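Local atomic coordinates of 5' nucleotidase family protein (Staphylococcus aureus subsp. aureus, PDB entry 4Q7F), a protein that belongs to the 5'-nucleotidase family, pairing a metal-binding calcineurin-like phosphoesterase domain with a C-terminal 5'-nucleotidase domain. Residues F346-L351 against Y434-G439. Residues are numbered along the deposited sequence; the frame is centred on the assembly and turned at random.
Sequences FMNYAL and YDIYGG
The amide nitrogen ND2 of Asn348 is held by two backbone carbonyls: Ile436 O on the strand, 3.1 Å from Asn348 ND2, and Thr344 O one turn back in its own helix. The bond to the strand is moderately bent, with an N-H...O angle of 151°. Ile436 O lies close to the plane of the asparagine amide, whereas ND2 itself stands above the plane of the Ile436 carbonyl, tilted 65° out of it, so no lone pair is met head-on. Two bonds to ND2 fix the rotation of this buried amide. Asn348 OD1 lies 3.6 Å from Gly438 N without forming a hydrogen bond, and Gly438 pairs through its backbone with Ala360.

Gly438 is where the backbones come nearest, with Asn348 CA 5.4 Å from Gly438 CA. Asn348 CB sits 4.1 Å from Gly438 CA, its methylene laid against the bare glycine backbone. With Ile436 CG1 turned beside its backbone N, CG2 is the branch that reaches the amide, 3.9 Å from Asn348 ND2. Tyr437 points its side chain to the other side of the strand, where its hydroxyl bonds Ser407 of helix 397-408.

Helical segment 346-351, part of helix 342-355, runs at 56° to strand 435-438, with the two axes 8.0 Å apart. The strand edges a five-stranded mixed sheet of the C-terminal domain and pairs with strand 359-363, whose Ala360 also touches Asn348. Val521 packs on both Asn348 and Ile436. Helix 342-355 lies on the Ile436 side of the strand and helix 397-408 on the Tyr437 side.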
loop_
_atom_site.group_PDB
_atom_site.type_symbol
_atom_site.label_atom_id
_atom_site.label_comp_id
_atom_site.label_asym_id
_atom_site.label_seq_id
_atom_site.Cartn_x
_atom_site.Cartn_y
_atom_site.Cartn_z
ATOM N N PHE A 346 4.689 -6.246 23.790
ATOM C CA PHE A 346 3.330 -6.751 23.853
ATOM C C PHE A 346 2.899 -7.464 22.573
ATOM O O PHE A 346 2.322 -8.542 22.645
ATOM C CB PHE A 346 2.374 -5.608 24.158
ATOM C CG PHE A 346 0.965 -5.858 23.721
ATOM C CD1 PHE A 346 0.145 -6.708 24.427
ATOM C CD2 PHE A 346 0.462 -5.226 22.603
ATOM C CE1 PHE A 346 -1.155 -6.933 24.013
ATOM C CE2 PHE A 346 -0.838 -5.438 22.188
ATOM C CZ PHE A 346 -1.651 -6.296 22.898
HETATM N N MSE A 347 3.144 -6.851 21.413
HETATM C CA MSE A 347 2.729 -7.438 20.141
HETATM C C MSE A 347 3.441 -8.741 19.933
HETATM O O MSE A 347 2.814 -9.737 19.604
HETATM C CB MSE A 347 2.966 -6.502 18.954
HETATM C CG MSE A 347 1.952 -5.344 18.941
HETATM SE SE MSE A 347 1.953 -4.466 17.181
HETATM C CE MSE A 347 3.743 -3.643 17.280
ATOM N N ASN A 348 4.758 -8.746 20.102
ATOM C CA ASN A 348 5.525 -9.983 19.959
ATOM C C ASN A 348 5.088 -11.084 20.945
ATOM O O ASN A 348 4.998 -12.245 20.569
ATOM C CB ASN A 348 7.021 -9.706 20.042
ATOM C CG ASN A 348 7.593 -9.260 18.708
ATOM O OD1 ASN A 348 7.589 -10.026 17.731
ATOM N ND2 ASN A 348 8.119 -8.047 18.660
ATOM N N TYR A 349 4.776 -10.704 22.181
ATOM C CA TYR A 349 4.308 -11.657 23.149
ATOM C C TYR A 349 2.991 -12.279 22.685
ATOM O O TYR A 349 2.825 -13.496 22.766
ATOM C CB TYR A 349 4.162 -11.053 24.540
ATOM C CG TYR A 349 3.708 -12.098 25.542
ATOM C CD1 TYR A 349 4.579 -13.091 25.978
ATOM C CD2 TYR A 349 2.403 -12.115 26.024
ATOM C CE1 TYR A 349 4.166 -14.061 26.870
ATOM C CE2 TYR A 349 1.984 -13.083 26.920
ATOM C CZ TYR A 349 2.873 -14.045 27.344
ATOM O OH TYR A 349 2.463 -15.008 28.230
ATOM N N ALA A 350 2.065 -11.464 22.163
ATOM C CA ALA A 350 0.792 -12.008 21.695
ATOM C C ALA A 350 1.012 -13.040 20.588
ATOM O O ALA A 350 0.350 -14.074 20.547
ATOM C CB ALA A 350 -0.140 -10.896 21.222
ATOM N N LEU A 351 1.954 -12.755 19.698
ATOM C CA LEU A 351 2.268 -13.659 18.602
ATOM C C LEU A 351 2.955 -14.943 19.111
ATOM O O LEU A 351 2.660 -16.053 18.645
ATOM C CB LEU A 351 3.139 -12.949 17.561
ATOM C CG LEU A 351 2.500 -11.820 16.763
ATOM C CD1 LEU A 351 3.565 -11.118 15.921
ATOM C CD2 LEU A 351 1.339 -12.282 15.894
ATOM N N TYR A 434 10.880 -2.704 8.577
ATOM C CA TYR A 434 11.747 -2.966 9.713
ATOM C C TYR A 434 10.999 -3.822 10.720
ATOM O O TYR A 434 9.915 -3.459 11.156
ATOM C CB TYR A 434 12.175 -1.673 10.402
ATOM C CG TYR A 434 12.965 -1.927 11.689
ATOM C CD1 TYR A 434 14.234 -2.466 11.651
ATOM C CD2 TYR A 434 12.434 -1.591 12.927
ATOM C CE1 TYR A 434 14.937 -2.696 12.813
ATOM C CE2 TYR A 434 13.135 -1.794 14.094
ATOM C CZ TYR A 434 14.383 -2.353 14.038
ATOM O OH TYR A 434 15.072 -2.513 15.221
ATOM N N ASP A 435 11.597 -4.920 11.147
ATOM C CA ASP A 435 10.916 -5.801 12.110
ATOM C C ASP A 435 11.615 -5.810 13.422
ATOM O O ASP A 435 12.869 -5.711 13.496
ATOM C CB ASP A 435 10.804 -7.244 11.592
ATOM C CG ASP A 435 9.760 -7.418 10.498
ATOM O OD1 ASP A 435 8.791 -6.641 10.449
ATOM O OD2 ASP A 435 9.873 -8.393 9.705
ATOM N N ILE A 436 10.786 -5.904 14.462
ATOM C CA ILE A 436 11.248 -6.067 15.827
ATOM C C ILE A 436 10.955 -7.520 16.196
ATOM O O ILE A 436 9.832 -8.001 16.031
ATOM C CB ILE A 436 10.540 -5.126 16.830
ATOM C CG1 ILE A 436 10.782 -3.651 16.488
ATOM C CG2 ILE A 436 11.010 -5.425 18.242
ATOM C CD1 ILE A 436 9.820 -3.052 15.486
ATOM N N TYR A 437 11.965 -8.221 16.712
ATOM C CA TYR A 437 11.834 -9.640 17.017
ATOM C C TYR A 437 11.683 -9.950 18.493
ATOM O O TYR A 437 12.235 -9.274 19.351
ATOM C CB TYR A 437 13.066 -10.408 16.489
ATOM C CG TYR A 437 13.266 -10.274 14.996
ATOM C CD1 TYR A 437 13.831 -9.128 14.451
ATOM C CD2 TYR A 437 12.937 -11.325 14.132
ATOM C CE1 TYR A 437 14.021 -9.000 13.081
ATOM C CE2 TYR A 437 13.106 -11.200 12.765
ATOM C CZ TYR A 437 13.645 -10.040 12.251
ATOM O OH TYR A 437 13.831 -9.946 10.919
ATOM N N GLY A 438 10.930 -10.998 18.767
ATOM C CA GLY A 438 10.721 -11.488 20.129
ATOM C C GLY A 438 11.133 -12.945 20.253
ATOM O O GLY A 438 11.000 -13.752 19.303
ATOM N N GLY A 439 11.641 -13.305 21.430
ATOM C CA GLY A 439 12.049 -14.661 21.663
ATOM C C GLY A 439 13.516 -14.844 21.383
ATOM O O GLY A 439 14.082 -15.858 21.764
#